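Local coordinates for LbpB B-lobe (Moraxella bovis, PDB 3UAQ), which probably binds host lactoferrin as the N-terminal lobe of a bacterial surface lipoprotein involved in acquiring iron, at residues A[172-177]-A[235-240]; A[133-138]-A[145-150]; A[206-211]-A[220-225]; A[56-61]-A[85-90]. All coordinates share one frame; numbering follows the deposited sequence.

The four contacts divide between the two parts of this lobe. Contacts 2 and 4 belong to the handle domain, where strands 57-60 and 146-159 are neighbours in one sheet, although the centres of the two contacts are 25 Å apart. Contacts 1 and 3 belong to the beta barrel, and contact 3 is nested in the long excursion that contact 1 closes. These two touch directly: His236 NE2 lies 3.0 Å from Glu223 OE1, a probable hydrogen bond. Contact 3 approaches the handle hairpin of contact 2 to about 6 Å between nearest atoms, whereas contacts 1 and 2, on opposite sides of the chain's centre, stand 36 Å apart between centres.

Contact 1. Residues A[172-177]-A[235-240]; sequences NYTGHW and NHRAVF
Tyr173 and Phe240 face each other as a hydrogen-bonded antiparallel pair, with Tyr173 N donating to Phe240 O at 2.9 Å and Phe240 N returning a bond to Tyr173 O. Gly175 and Ala238 repeat this exchange two residues on, Gly175 N bonding to Ala238 O at 2.9 Å and Ala238 N to Gly175 O. Between these rungs Thr174 and Val239 form a non-hydrogen-bonded pair; their backbones turn outward, Thr174 to Lys339 and Val239 to Thr252, so each strand is held on both of its edges. Tyr173, Ala238 and Phe240 share the buried face, where Tyr173 CB packs against Phe240 CB at 3.7 Å. The Tyr173 hydroxyl is hydrogen-bonded to Ala318 O. At the far end, Trp177 CG sits between the backbone N and carbonyl carbon (chi1 63°), which carries the indole across to His236. His236 CB rests over the five-membered ring, 3.8 Å from its centroid, while the imidazole turns its edge to the face of the six-membered ring in a T-shaped pair with planes at 89°. Trp177 NE1 is hydrogen-bonded to Ser254 O, and His236 NE2 to Glu223 OE1. His176, leaning away, bonds through its imidazole to Tyr118 OH and Ala123 O. An antiparallel ladder of this kind, flanked by strands 248-257 and 332-340, is characteristic of the up-and-down beta barrel of transferrin-binding protein B relatives.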
loop_
_atom_site.group_PDB
_atom_site.type_symbol
_atom_site.label_atom_id
_atom_site.label_comp_id
_atom_site.label_asym_id
_atom_site.label_seq_id
_atom_site.Cartn_x
_atom_site.Cartn_y
_atom_site.Cartn_z
ATOM N N ASN A 172 -17.153 1.316 19.801
ATOM C CA ASN A 172 -17.033 2.438 18.872
ATOM C C ASN A 172 -15.991 2.183 17.793
ATOM O O ASN A 172 -14.900 1.670 18.072
ATOM C CB ASN A 172 -16.701 3.733 19.617
ATOM C CG ASN A 172 -17.918 4.370 20.243
ATOM O OD1 ASN A 172 -19.034 3.865 20.115
ATOM N ND2 ASN A 172 -17.711 5.488 20.930
ATOM N N TYR A 173 -16.331 2.550 16.562
ATOM C CA TYR A 173 -15.430 2.349 15.442
ATOM C C TYR A 173 -15.078 3.670 14.783
ATOM O O TYR A 173 -15.848 4.636 14.838
ATOM C CB TYR A 173 -16.064 1.423 14.406
ATOM C CG TYR A 173 -16.394 0.032 14.904
ATOM C CD1 TYR A 173 -15.578 -1.049 14.600
ATOM C CD2 TYR A 173 -17.534 -0.201 15.660
ATOM C CE1 TYR A 173 -15.884 -2.327 15.046
ATOM C CE2 TYR A 173 -17.850 -1.473 16.109
ATOM C CZ TYR A 173 -17.024 -2.531 15.801
ATOM O OH TYR A 173 -17.347 -3.792 16.250
ATOM N N THR A 174 -13.909 3.698 14.158
ATOM C CA THR A 174 -13.519 4.807 13.310
ATOM C C THR A 174 -12.727 4.283 12.110
ATOM O O THR A 174 -12.009 3.284 12.204
ATOM C CB THR A 174 -12.721 5.876 14.102
ATOM O OG1 THR A 174 -11.987 6.699 13.189
ATOM C CG2 THR A 174 -11.755 5.222 15.081
ATOM N N GLY A 175 -12.888 4.951 10.976
ATOM C CA GLY A 175 -12.240 4.549 9.745
ATOM C C GLY A 175 -12.547 5.503 8.604
ATOM O O GLY A 175 -12.437 6.724 8.747
ATOM N N HIS A 176 -12.952 4.950 7.468
ATOM C CA HIS A 176 -13.137 5.772 6.285
ATOM C C HIS A 176 -14.229 5.235 5.370
ATOM O O HIS A 176 -14.816 4.180 5.630
ATOM C CB HIS A 176 -11.833 5.833 5.500
ATOM C CG HIS A 176 -11.589 4.624 4.657
ATOM N ND1 HIS A 176 -11.388 3.366 5.195
ATOM C CD2 HIS A 176 -11.537 4.467 3.312
ATOM C CE1 HIS A 176 -11.210 2.498 4.220
ATOM N NE2 HIS A 176 -11.294 3.137 3.066
ATOM N N TRP A 177 -14.493 5.979 4.298
ATOM C CA TRP A 177 -15.394 5.548 3.231
ATOM C C TRP A 177 -14.898 6.102 1.893
ATOM O O TRP A 177 -14.124 7.066 1.858
ATOM C CB TRP A 177 -16.830 6.009 3.507
ATOM C CG TRP A 177 -16.995 7.511 3.550
ATOM C CD1 TRP A 177 -16.468 8.368 4.476
ATOM C CD2 TRP A 177 -17.754 8.325 2.642
ATOM N NE1 TRP A 177 -16.839 9.661 4.195
ATOM C CE2 TRP A 177 -17.630 9.665 3.075
ATOM C CE3 TRP A 177 -18.521 8.055 1.499
ATOM C CZ2 TRP A 177 -18.244 10.731 2.411
ATOM C CZ3 TRP A 177 -19.131 9.116 0.836
ATOM C CH2 TRP A 177 -18.990 10.437 1.297
ATOM N N ASN A 235 -9.252 11.863 3.159
ATOM C CA ASN A 235 -10.109 13.037 3.256
ATOM C C ASN A 235 -11.574 12.663 3.492
ATOM O O ASN A 235 -12.457 13.532 3.535
ATOM C CB ASN A 235 -9.978 13.913 2.010
ATOM C CG ASN A 235 -8.537 14.176 1.630
ATOM O OD1 ASN A 235 -7.799 14.842 2.359
ATOM N ND2 ASN A 235 -8.130 13.657 0.477
ATOM N N HIS A 236 -11.825 11.365 3.651
ATOM C CA HIS A 236 -13.182 10.889 3.884
ATOM C C HIS A 236 -13.281 10.060 5.162
ATOM O O HIS A 236 -12.803 8.923 5.234
ATOM C CB HIS A 236 -13.698 10.142 2.654
ATOM C CG HIS A 236 -13.620 10.957 1.402
ATOM N ND1 HIS A 236 -12.467 11.057 0.654
ATOM C CD2 HIS A 236 -14.531 11.757 0.799
ATOM C CE1 HIS A 236 -12.679 11.861 -0.373
ATOM N NE2 HIS A 236 -13.924 12.301 -0.308
ATOM N N ARG A 237 -13.889 10.659 6.179
ATOM C CA ARG A 237 -13.883 10.080 7.516
ATOM C C ARG A 237 -15.144 9.274 7.790
ATOM O O ARG A 237 -16.243 9.670 7.393
ATOM C CB ARG A 237 -13.733 11.183 8.567
ATOM C CG ARG A 237 -13.749 10.680 9.997
ATOM C CD ARG A 237 -13.373 11.780 10.976
ATOM N NE ARG A 237 -12.451 11.290 11.999
ATOM C CZ ARG A 237 -12.727 11.235 13.298
ATOM N NH1 ARG A 237 -13.902 11.656 13.749
ATOM N NH2 ARG A 237 -11.824 10.767 14.149
ATOM N N ALA A 238 -14.982 8.141 8.469
ATOM C CA ALA A 238 -16.121 7.315 8.861
ATOM C C ALA A 238 -16.091 7.102 10.367
ATOM O O ALA A 238 -15.035 6.844 10.939
ATOM C CB ALA A 238 -16.102 5.978 8.126
ATOM N N VAL A 239 -17.247 7.234 11.010
ATOM C CA VAL A 239 -17.352 6.969 12.439
ATOM C C VAL A 239 -18.576 6.106 12.718
ATOM O O VAL A 239 -19.630 6.307 12.116
ATOM C CB VAL A 239 -17.411 8.278 13.260
ATOM C CG1 VAL A 239 -18.579 8.258 14.239
ATOM C CG2 VAL A 239 -16.094 8.503 13.990
ATOM N N PHE A 240 -18.439 5.139 13.618
ATOM C CA PHE A 240 -19.534 4.204 13.871
ATOM C C PHE A 240 -19.750 3.953 15.355
ATOM O O PHE A 240 -18.803 3.994 16.146
ATOM C CB PHE A 240 -19.279 2.866 13.169
ATOM C CG PHE A 240 -18.942 3.000 11.717
ATOM C CD1 PHE A 240 -17.620 3.092 11.306
ATOM C CD2 PHE A 240 -19.943 3.038 10.760
ATOM C CE1 PHE A 240 -17.301 3.218 9.957
ATOM C CE2 PHE A 240 -19.633 3.163 9.409
ATOM C CZ PHE A 240 -18.309 3.255 9.008
#

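Contact 2. Residues A[133-138]-A[145-150]; sequences DETIKT and PKQYTK
Lys150 leaves its backbone with CG anti to N (chi1 171°) and stays extended to its tip, which lays it alongside the Glu134 side chain, both pointing the same way. The charged ends form a long salt bridge, Lys150 NZ to Glu134 OE2 at 4.0 Å. Ile136 keeps CG1 beside its own N (chi1 -77°), and this branch meets the Lys150 stem, CG1 to CB at 3.7 Å, with CD1 slanting over Lys150 CG. Gln147 is likewise stretched out and crosses Thr135, whose CG2 methyl touches both CG and the amide nitrogen NE2, the latter at 3.7 Å. Five backbone bonds tie the strands: Ile136 and Tyr148 exchange a pair, Thr138 and Lys146 another, and Lys150 N reaches Glu134 O at 3.0 Å. Lys146 turns its amine back to the connecting loop, to Gln144 O and Asp139. This beta hairpin of the handle domain uses the start of strand 146-159, which farther along pairs with strands 57-60 and 121-128; Gln147 and Tyr148 pack on the loop residues Ala67 and Arg64, and Thr149 on Glu215 and Val216.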
loop_
_atom_site.group_PDB
_atom_site.type_symbol
_atom_site.label_atom_id
_atom_site.label_comp_id
_atom_site.label_asym_id
_atom_site.label_seq_id
_atom_site.Cartn_x
_atom_site.Cartn_y
_atom_site.Cartn_z
ATOM N N ASP A 133 -8.459 14.320 -19.803
ATOM C CA ASP A 133 -7.851 14.998 -20.947
ATOM C C ASP A 133 -7.463 13.970 -22.004
ATOM O O ASP A 133 -7.327 14.287 -23.186
ATOM C CB ASP A 133 -6.615 15.792 -20.509
ATOM C CG ASP A 133 -5.617 14.941 -19.723
ATOM O OD1 ASP A 133 -6.036 14.257 -18.763
ATOM O OD2 ASP A 133 -4.412 14.954 -20.060
ATOM N N GLU A 134 -7.305 12.728 -21.561
ATOM C CA GLU A 134 -6.874 11.640 -22.419
ATOM C C GLU A 134 -8.060 10.734 -22.733
ATOM O O GLU A 134 -8.546 10.001 -21.871
ATOM C CB GLU A 134 -5.757 10.851 -21.735
ATOM C CG GLU A 134 -4.745 10.247 -22.699
ATOM C CD GLU A 134 -3.485 9.775 -22.001
ATOM O OE1 GLU A 134 -3.182 10.276 -20.895
ATOM O OE2 GLU A 134 -2.796 8.901 -22.564
ATOM N N THR A 135 -8.515 10.795 -23.980
ATOM C CA THR A 135 -9.719 10.095 -24.421
ATOM C C THR A 135 -9.414 8.962 -25.391
ATOM O O THR A 135 -8.309 8.861 -25.926
ATOM C CB THR A 135 -10.696 11.059 -25.134
ATOM O OG1 THR A 135 -10.005 12.257 -25.515
ATOM C CG2 THR A 135 -11.859 11.423 -24.229
ATOM N N ILE A 136 -10.415 8.121 -25.622
ATOM C CA ILE A 136 -10.331 7.066 -26.623
ATOM C C ILE A 136 -11.602 7.012 -27.467
ATOM O O ILE A 136 -12.700 6.799 -26.943
ATOM C CB ILE A 136 -10.081 5.689 -25.985
ATOM C CG1 ILE A 136 -8.617 5.562 -25.563
ATOM C CG2 ILE A 136 -10.434 4.585 -26.963
ATOM C CD1 ILE A 136 -8.208 4.153 -25.190
ATOM N N LYS A 137 -11.444 7.204 -28.773
ATOM C CA LYS A 137 -12.583 7.258 -29.688
ATOM C C LYS A 137 -12.602 6.102 -30.688
ATOM O O LYS A 137 -11.595 5.802 -31.334
ATOM C CB LYS A 137 -12.600 8.594 -30.434
ATOM C CG LYS A 137 -11.212 9.088 -30.798
ATOM C CD LYS A 137 -11.276 10.274 -31.733
ATOM C CE LYS A 137 -10.596 9.953 -33.040
ATOM N NZ LYS A 137 -10.665 11.117 -33.954
ATOM N N THR A 138 -13.763 5.466 -30.813
ATOM C CA THR A 138 -13.953 4.353 -31.738
ATOM C C THR A 138 -15.181 4.573 -32.600
ATOM O O THR A 138 -15.967 5.492 -32.354
ATOM C CB THR A 138 -14.170 3.029 -31.001
ATOM O OG1 THR A 138 -14.114 3.248 -29.590
ATOM C CG2 THR A 138 -13.120 2.006 -31.404
ATOM N N PRO A 145 -21.049 6.452 -32.691
ATOM C CA PRO A 145 -19.619 6.702 -32.508
ATOM C C PRO A 145 -19.334 6.833 -31.022
ATOM O O PRO A 145 -20.220 7.250 -30.278
ATOM C CB PRO A 145 -19.421 8.049 -33.199
ATOM C CG PRO A 145 -20.725 8.753 -33.009
ATOM C CD PRO A 145 -21.770 7.667 -33.112
ATOM N N LYS A 146 -18.130 6.480 -30.589
ATOM C CA LYS A 146 -17.832 6.470 -29.160
ATOM C C LYS A 146 -16.606 7.297 -28.791
ATOM O O LYS A 146 -15.673 7.458 -29.587
ATOM C CB LYS A 146 -17.679 5.032 -28.653
ATOM C CG LYS A 146 -18.983 4.235 -28.681
ATOM C CD LYS A 146 -18.719 2.748 -28.923
ATOM C CE LYS A 146 -20.004 1.980 -29.209
ATOM N NZ LYS A 146 -20.454 2.109 -30.626
ATOM N N GLN A 147 -16.629 7.827 -27.574
ATOM C CA GLN A 147 -15.497 8.556 -27.029
ATOM C C GLN A 147 -15.520 8.459 -25.507
ATOM O O GLN A 147 -16.274 9.171 -24.835
ATOM C CB GLN A 147 -15.529 10.010 -27.476
ATOM C CG GLN A 147 -14.324 10.810 -27.023
ATOM C CD GLN A 147 -14.246 12.152 -27.715
ATOM O OE1 GLN A 147 -14.926 12.383 -28.719
ATOM N NE2 GLN A 147 -13.420 13.046 -27.187
ATOM N N TYR A 148 -14.697 7.559 -24.977
ATOM C CA TYR A 148 -14.664 7.294 -23.548
ATOM C C TYR A 148 -13.338 7.721 -22.936
ATOM O O TYR A 148 -12.280 7.520 -23.520
ATOM C CB TYR A 148 -14.885 5.805 -23.282
ATOM C CG TYR A 148 -16.315 5.343 -23.472
ATOM C CD1 TYR A 148 -17.193 5.283 -22.400
ATOM C CD2 TYR A 148 -16.784 4.961 -24.721
ATOM C CE1 TYR A 148 -18.503 4.859 -22.565
ATOM C CE2 TYR A 148 -18.095 4.532 -24.895
ATOM C CZ TYR A 148 -18.949 4.486 -23.813
ATOM O OH TYR A 148 -20.252 4.065 -23.970
ATOM N N THR A 149 -13.399 8.310 -21.750
ATOM C CA THR A 149 -12.186 8.625 -21.012
ATOM C C THR A 149 -11.323 7.368 -20.876
ATOM O O THR A 149 -11.793 6.335 -20.405
ATOM C CB THR A 149 -12.523 9.203 -19.626
ATOM O OG1 THR A 149 -12.800 10.606 -19.755
ATOM C CG2 THR A 149 -11.364 8.999 -18.660
ATOM N N LYS A 150 -10.067 7.450 -21.300
ATOM C CA LYS A 150 -9.192 6.280 -21.282
ATOM C C LYS A 150 -8.849 5.799 -19.873
ATOM O O LYS A 150 -8.457 6.592 -19.007
ATOM C CB LYS A 150 -7.902 6.542 -22.060
ATOM C CG LYS A 150 -6.867 5.433 -21.895
ATOM C CD LYS A 150 -5.582 5.759 -22.635
ATOM C CE LYS A 150 -4.577 4.622 -22.536
ATOM N NZ LYS A 150 -3.269 4.995 -23.147
#

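Contact 3. Residues A[206-211]-A[220-225]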
loop_
_atom_site.group_PDB
_atom_site.type_symbol
_atom_site.label_atom_id
_atom_site.label_comp_id
_atom_site.label_asym_id
_atom_site.label_seq_id
_atom_site.Cartn_x
_atom_site.Cartn_y
_atom_site.Cartn_z
ATOM N N TYR A 206 -18.286 21.141 -7.970
ATOM C CA TYR A 206 -18.408 19.985 -7.091
ATOM C C TYR A 206 -17.139 19.720 -6.290
ATOM O O TYR A 206 -17.077 18.746 -5.532
ATOM C CB TYR A 206 -18.775 18.744 -7.903
ATOM C CG TYR A 206 -20.226 18.716 -8.354
ATOM C CD1 TYR A 206 -20.600 19.215 -9.595
ATOM C CD2 TYR A 206 -21.218 18.186 -7.539
ATOM C CE1 TYR A 206 -21.923 19.189 -10.014
ATOM C CE2 TYR A 206 -22.543 18.155 -7.948
ATOM C CZ TYR A 206 -22.893 18.657 -9.187
ATOM O OH TYR A 206 -24.216 18.625 -9.595
ATOM N N LYS A 207 -16.140 20.589 -6.451
ATOM C CA LYS A 207 -14.825 20.410 -5.817
ATOM C C LYS A 207 -14.182 19.083 -6.231
ATOM O O LYS A 207 -13.485 18.440 -5.437
ATOM C CB LYS A 207 -14.913 20.496 -4.288
ATOM C CG LYS A 207 -15.715 21.682 -3.757
ATOM C CD LYS A 207 -15.267 22.995 -4.376
ATOM C CE LYS A 207 -16.271 24.111 -4.104
ATOM N NZ LYS A 207 -16.034 25.315 -4.954
ATOM N N MET A 208 -14.427 18.685 -7.478
ATOM C CA MET A 208 -13.818 17.490 -8.050
ATOM C C MET A 208 -12.786 17.895 -9.091
ATOM O O MET A 208 -12.860 18.985 -9.658
ATOM C CB MET A 208 -14.883 16.601 -8.701
ATOM C CG MET A 208 -15.781 15.867 -7.712
ATOM S SD MET A 208 -14.954 14.448 -6.951
ATOM C CE MET A 208 -16.097 14.053 -5.640
ATOM N N ASP A 209 -11.816 17.025 -9.340
ATOM C CA ASP A 209 -10.897 17.264 -10.439
ATOM C C ASP A 209 -11.693 17.281 -11.732
ATOM O O ASP A 209 -12.778 16.703 -11.800
ATOM C CB ASP A 209 -9.812 16.190 -10.487
ATOM C CG ASP A 209 -8.825 16.315 -9.347
ATOM O OD1 ASP A 209 -8.052 17.300 -9.331
ATOM O OD2 ASP A 209 -8.819 15.424 -8.474
ATOM N N SER A 210 -11.165 17.956 -12.748
ATOM C CA SER A 210 -11.873 18.093 -14.019
ATOM C C SER A 210 -12.243 16.752 -14.636
ATOM O O SER A 210 -11.465 15.799 -14.604
ATOM C CB SER A 210 -11.068 18.922 -15.017
ATOM O OG SER A 210 -11.511 20.268 -15.030
ATOM N N GLY A 211 -13.447 16.690 -15.196
ATOM C CA GLY A 211 -13.900 15.504 -15.896
ATOM C C GLY A 211 -14.588 14.510 -14.981
ATOM O O GLY A 211 -15.305 13.618 -15.448
ATOM N N SER A 220 -13.999 9.617 -4.445
ATOM C CA SER A 220 -13.364 10.139 -3.246
ATOM C C SER A 220 -12.013 10.740 -3.614
ATOM O O SER A 220 -11.739 11.907 -3.325
ATOM C CB SER A 220 -13.191 9.033 -2.200
ATOM O OG SER A 220 -13.644 7.776 -2.673
ATOM N N PHE A 221 -11.177 9.946 -4.277
ATOM C CA PHE A 221 -9.813 10.364 -4.593
ATOM C C PHE A 221 -9.752 11.579 -5.525
ATOM O O PHE A 221 -8.686 12.177 -5.700
ATOM C CB PHE A 221 -9.014 9.201 -5.195
ATOM C CG PHE A 221 -9.515 8.746 -6.544
ATOM C CD1 PHE A 221 -10.270 7.587 -6.669
ATOM C CD2 PHE A 221 -9.230 9.478 -7.689
ATOM C CE1 PHE A 221 -10.727 7.170 -7.906
ATOM C CE2 PHE A 221 -9.687 9.064 -8.933
ATOM C CZ PHE A 221 -10.435 7.909 -9.040
ATOM N N ALA A 222 -10.885 11.934 -6.128
ATOM C CA ALA A 222 -10.926 13.068 -7.049
ATOM C C ALA A 222 -11.479 14.319 -6.375
ATOM O O ALA A 222 -11.494 15.401 -6.968
ATOM C CB ALA A 222 -11.736 12.725 -8.292
ATOM N N GLU A 223 -11.936 14.173 -5.135
ATOM C CA GLU A 223 -12.433 15.323 -4.391
ATOM C C GLU A 223 -11.256 16.119 -3.836
ATOM O O GLU A 223 -10.362 15.568 -3.188
ATOM C CB GLU A 223 -13.402 14.899 -3.289
ATOM C CG GLU A 223 -14.349 16.011 -2.879
ATOM C CD GLU A 223 -15.564 15.509 -2.121
ATOM O OE1 GLU A 223 -15.602 14.311 -1.754
ATOM O OE2 GLU A 223 -16.485 16.322 -1.893
ATOM N N GLN A 224 -11.260 17.417 -4.105
ATOM C CA GLN A 224 -10.073 18.242 -3.914
ATOM C C GLN A 224 -9.868 18.795 -2.500
ATOM O O GLN A 224 -10.714 19.509 -1.957
ATOM C CB GLN A 224 -10.072 19.398 -4.921
ATOM C CG GLN A 224 -10.205 18.959 -6.382
ATOM C CD GLN A 224 -10.074 20.117 -7.351
ATOM O OE1 GLN A 224 -10.557 21.229 -7.086
ATOM N NE2 GLN A 224 -9.413 19.866 -8.482
ATOM N N VAL A 225 -8.723 18.457 -1.918
ATOM C CA VAL A 225 -8.218 19.160 -0.756
ATOM C C VAL A 225 -6.891 19.771 -1.173
ATOM O O VAL A 225 -6.247 19.294 -2.114
ATOM C CB VAL A 225 -8.003 18.221 0.446
ATOM C CG1 VAL A 225 -7.883 19.034 1.732
ATOM C CG2 VAL A 225 -9.156 17.247 0.560
#
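Gln224 and Asp209 meet through their side chains within the long loop that leaves the beta barrel after strand 170-184 and returns at strand 236-243, where two irregular segments are joined by a single backbone bridge at Met208 and Glu223. The amide of Gln224 and the carboxylate of Asp209 are turned nearly perpendicular, their planes 78° apart. Gln224 NE2 donates to Asp209 OD1 at 3.0 Å; the acceptor lies in the amide plane, yet the donor comes from above the carboxylate, 63° out of its plane. The other oxygen, OD2, has a salt bridge to Arg232, so both carboxylate oxygens have a partner, which would probably help keep the group ionised. Next to this pair the backbones exchange two bonds, Gln224 N to Lys207 O at 2.8 Å and Asp209 N to Ala222 O at 2.9 Å. Met208 bends at chi2 (-76°), bringing its thioether back across the bridge and its CE methyl over the aliphatic stem of Glu223, 3.7 Å from CB. The Glu223 chain runs extended past this methyl, delivering its carboxylate to a salt bridge with Arg270 of the barrel. Phe179 of strand 170-184 packs on both Met208 and Glu223. A type I turn shapes residues 220-223, closed by Glu223 N bonding to Ser220 O, and it presents the Ala222 CB methyl to Met208 SD at 3.9 Å.

Contact 4. Residues A[56-61]-A[85-90]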
loop_
_atom_site.group_PDB
_atom_site.type_symbol
_atom_site.label_atom_id
_atom_site.label_comp_id
_atom_site.label_asym_id
_atom_site.label_seq_id
_atom_site.Cartn_x
_atom_site.Cartn_y
_atom_site.Cartn_z
ATOM N N GLY A 56 -19.804 -11.495 1.668
ATOM C CA GLY A 56 -18.475 -11.380 2.229
ATOM C C GLY A 56 -17.973 -10.009 1.822
ATOM O O GLY A 56 -17.140 -9.399 2.500
ATOM N N SER A 57 -18.505 -9.507 0.710
ATOM C CA SER A 57 -17.844 -8.443 -0.030
ATOM C C SER A 57 -18.524 -8.136 -1.357
ATOM O O SER A 57 -19.188 -8.997 -1.934
ATOM C CB SER A 57 -16.413 -8.873 -0.308
ATOM O OG SER A 57 -16.366 -10.266 -0.540
ATOM N N VAL A 58 -18.355 -6.912 -1.847
ATOM C CA VAL A 58 -18.794 -6.601 -3.206
ATOM C C VAL A 58 -17.895 -5.600 -3.930
ATOM O O VAL A 58 -16.857 -5.150 -3.404
ATOM C CB VAL A 58 -20.269 -6.119 -3.254
ATOM C CG1 VAL A 58 -21.202 -7.305 -3.445
ATOM C CG2 VAL A 58 -20.616 -5.364 -1.995
ATOM N N LEU A 59 -18.323 -5.241 -5.138
ATOM C CA LEU A 59 -17.426 -4.670 -6.129
ATOM C C LEU A 59 -18.164 -4.072 -7.332
ATOM O O LEU A 59 -19.027 -4.725 -7.920
ATOM C CB LEU A 59 -16.494 -5.783 -6.578
ATOM C CG LEU A 59 -15.244 -5.479 -7.377
ATOM C CD1 LEU A 59 -14.222 -6.565 -7.079
ATOM C CD2 LEU A 59 -15.578 -5.416 -8.856
ATOM N N ALA A 60 -17.829 -2.832 -7.690
ATOM C CA ALA A 60 -18.434 -2.162 -8.846
ATOM C C ALA A 60 -17.427 -1.325 -9.643
ATOM O O ALA A 60 -16.214 -1.360 -9.402
ATOM C CB ALA A 60 -19.639 -1.288 -8.419
ATOM N N ILE A 61 -17.958 -0.554 -10.586
ATOM C CA ILE A 61 -17.165 0.037 -11.652
ATOM C C ILE A 61 -17.580 1.495 -11.891
ATOM O O ILE A 61 -18.735 1.850 -11.678
ATOM C CB ILE A 61 -17.331 -0.815 -12.918
ATOM C CG1 ILE A 61 -18.286 -1.979 -12.619
ATOM C CG2 ILE A 61 -15.995 -1.361 -13.370
ATOM C CD1 ILE A 61 -18.563 -2.920 -13.792
ATOM N N ASN A 85 -26.991 -4.371 -10.798
ATOM C CA ASN A 85 -26.725 -5.658 -11.425
ATOM C C ASN A 85 -25.280 -5.771 -11.865
ATOM O O ASN A 85 -24.797 -6.867 -12.148
ATOM C CB ASN A 85 -27.663 -5.883 -12.611
ATOM C CG ASN A 85 -29.117 -6.025 -12.187
ATOM O OD1 ASN A 85 -29.476 -5.710 -11.063
ATOM N ND2 ASN A 85 -29.954 -6.488 -13.092
ATOM N N ASN A 86 -24.595 -4.634 -11.921
ATOM C CA ASN A 86 -23.178 -4.621 -12.245
ATOM C C ASN A 86 -22.320 -4.823 -11.005
ATOM O O ASN A 86 -21.086 -4.850 -11.093
ATOM C CB ASN A 86 -22.793 -3.321 -12.947
ATOM C CG ASN A 86 -23.261 -3.285 -14.375
ATOM O OD1 ASN A 86 -23.344 -4.325 -15.037
ATOM N ND2 ASN A 86 -23.579 -2.088 -14.867
ATOM N N ILE A 87 -22.973 -4.954 -9.852
ATOM C CA ILE A 87 -22.243 -5.168 -8.608
ATOM C C ILE A 87 -21.875 -6.630 -8.452
ATOM O O ILE A 87 -22.675 -7.443 -7.988
ATOM C CB ILE A 87 -23.037 -4.722 -7.366
ATOM C CG1 ILE A 87 -23.409 -3.243 -7.471
ATOM C CG2 ILE A 87 -22.235 -4.991 -6.099
ATOM C CD1 ILE A 87 -24.160 -2.717 -6.265
ATOM N N THR A 88 -20.653 -6.956 -8.848
ATOM C CA THR A 88 -20.132 -8.299 -8.674
ATOM C C THR A 88 -19.970 -8.579 -7.185
ATOM O O THR A 88 -19.666 -7.671 -6.403
ATOM C CB THR A 88 -18.779 -8.476 -9.389
ATOM O OG1 THR A 88 -17.756 -8.767 -8.426
ATOM C CG2 THR A 88 -18.403 -7.210 -10.172
ATOM N N THR A 89 -20.196 -9.828 -6.792
ATOM C CA THR A 89 -19.987 -10.244 -5.410
ATOM C C THR A 89 -18.615 -10.905 -5.281
ATOM O O THR A 89 -18.138 -11.546 -6.224
ATOM C CB THR A 89 -21.089 -11.214 -4.943
ATOM O OG1 THR A 89 -22.312 -10.490 -4.750
ATOM C CG2 THR A 89 -20.695 -11.901 -3.636
ATOM N N ALA A 90 -17.980 -10.744 -4.122
ATOM C CA ALA A 90 -16.676 -11.357 -3.880
ATOM C C ALA A 90 -16.747 -12.457 -2.822
ATOM O O ALA A 90 -17.285 -12.246 -1.733
ATOM C CB ALA A 90 -15.666 -10.304 -3.478
#
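Ser57 and Ala90 supply a nearly straight backbone hydrogen bond, Ala90 N to Ser57 O at 3.0 Å. Weaker CA-H...O contacts accompany it: Val58 CA faces Thr88 O at 3.5 Å, and Ile87 CA approaches Leu59 O at 3.3 Å. The register is antiparallel, Val58 opposite Thr89 as a non-hydrogen-bonded pair and Leu59 opposite Thr88. Strand 88-89 thereby lines one edge of strand 57-60 in the antiparallel sheet of the handle domain; on its other edge strand 57-60 pairs with strand 146-159, through backbone bonds from Val58 to Tyr157 and Ala60 to Leu155. Apolar packing divides between the two faces. On one, Val58 meets Ile87, whose chi1 of -58° sends CG2 toward Val58 CB at 3.6 Å and leaves CG1 near Ala60 CB at 4.4 Å. Ala60 and Ile87 also both rest on Phe333 of strand 332-340, which carries this face onto the barrel. On the other face the CD2 branch of Leu59 crosses the Thr88 methyl, CD2 to CG2 at 3.6 Å, and Leu59 packs further on Tyr154 and Pro94.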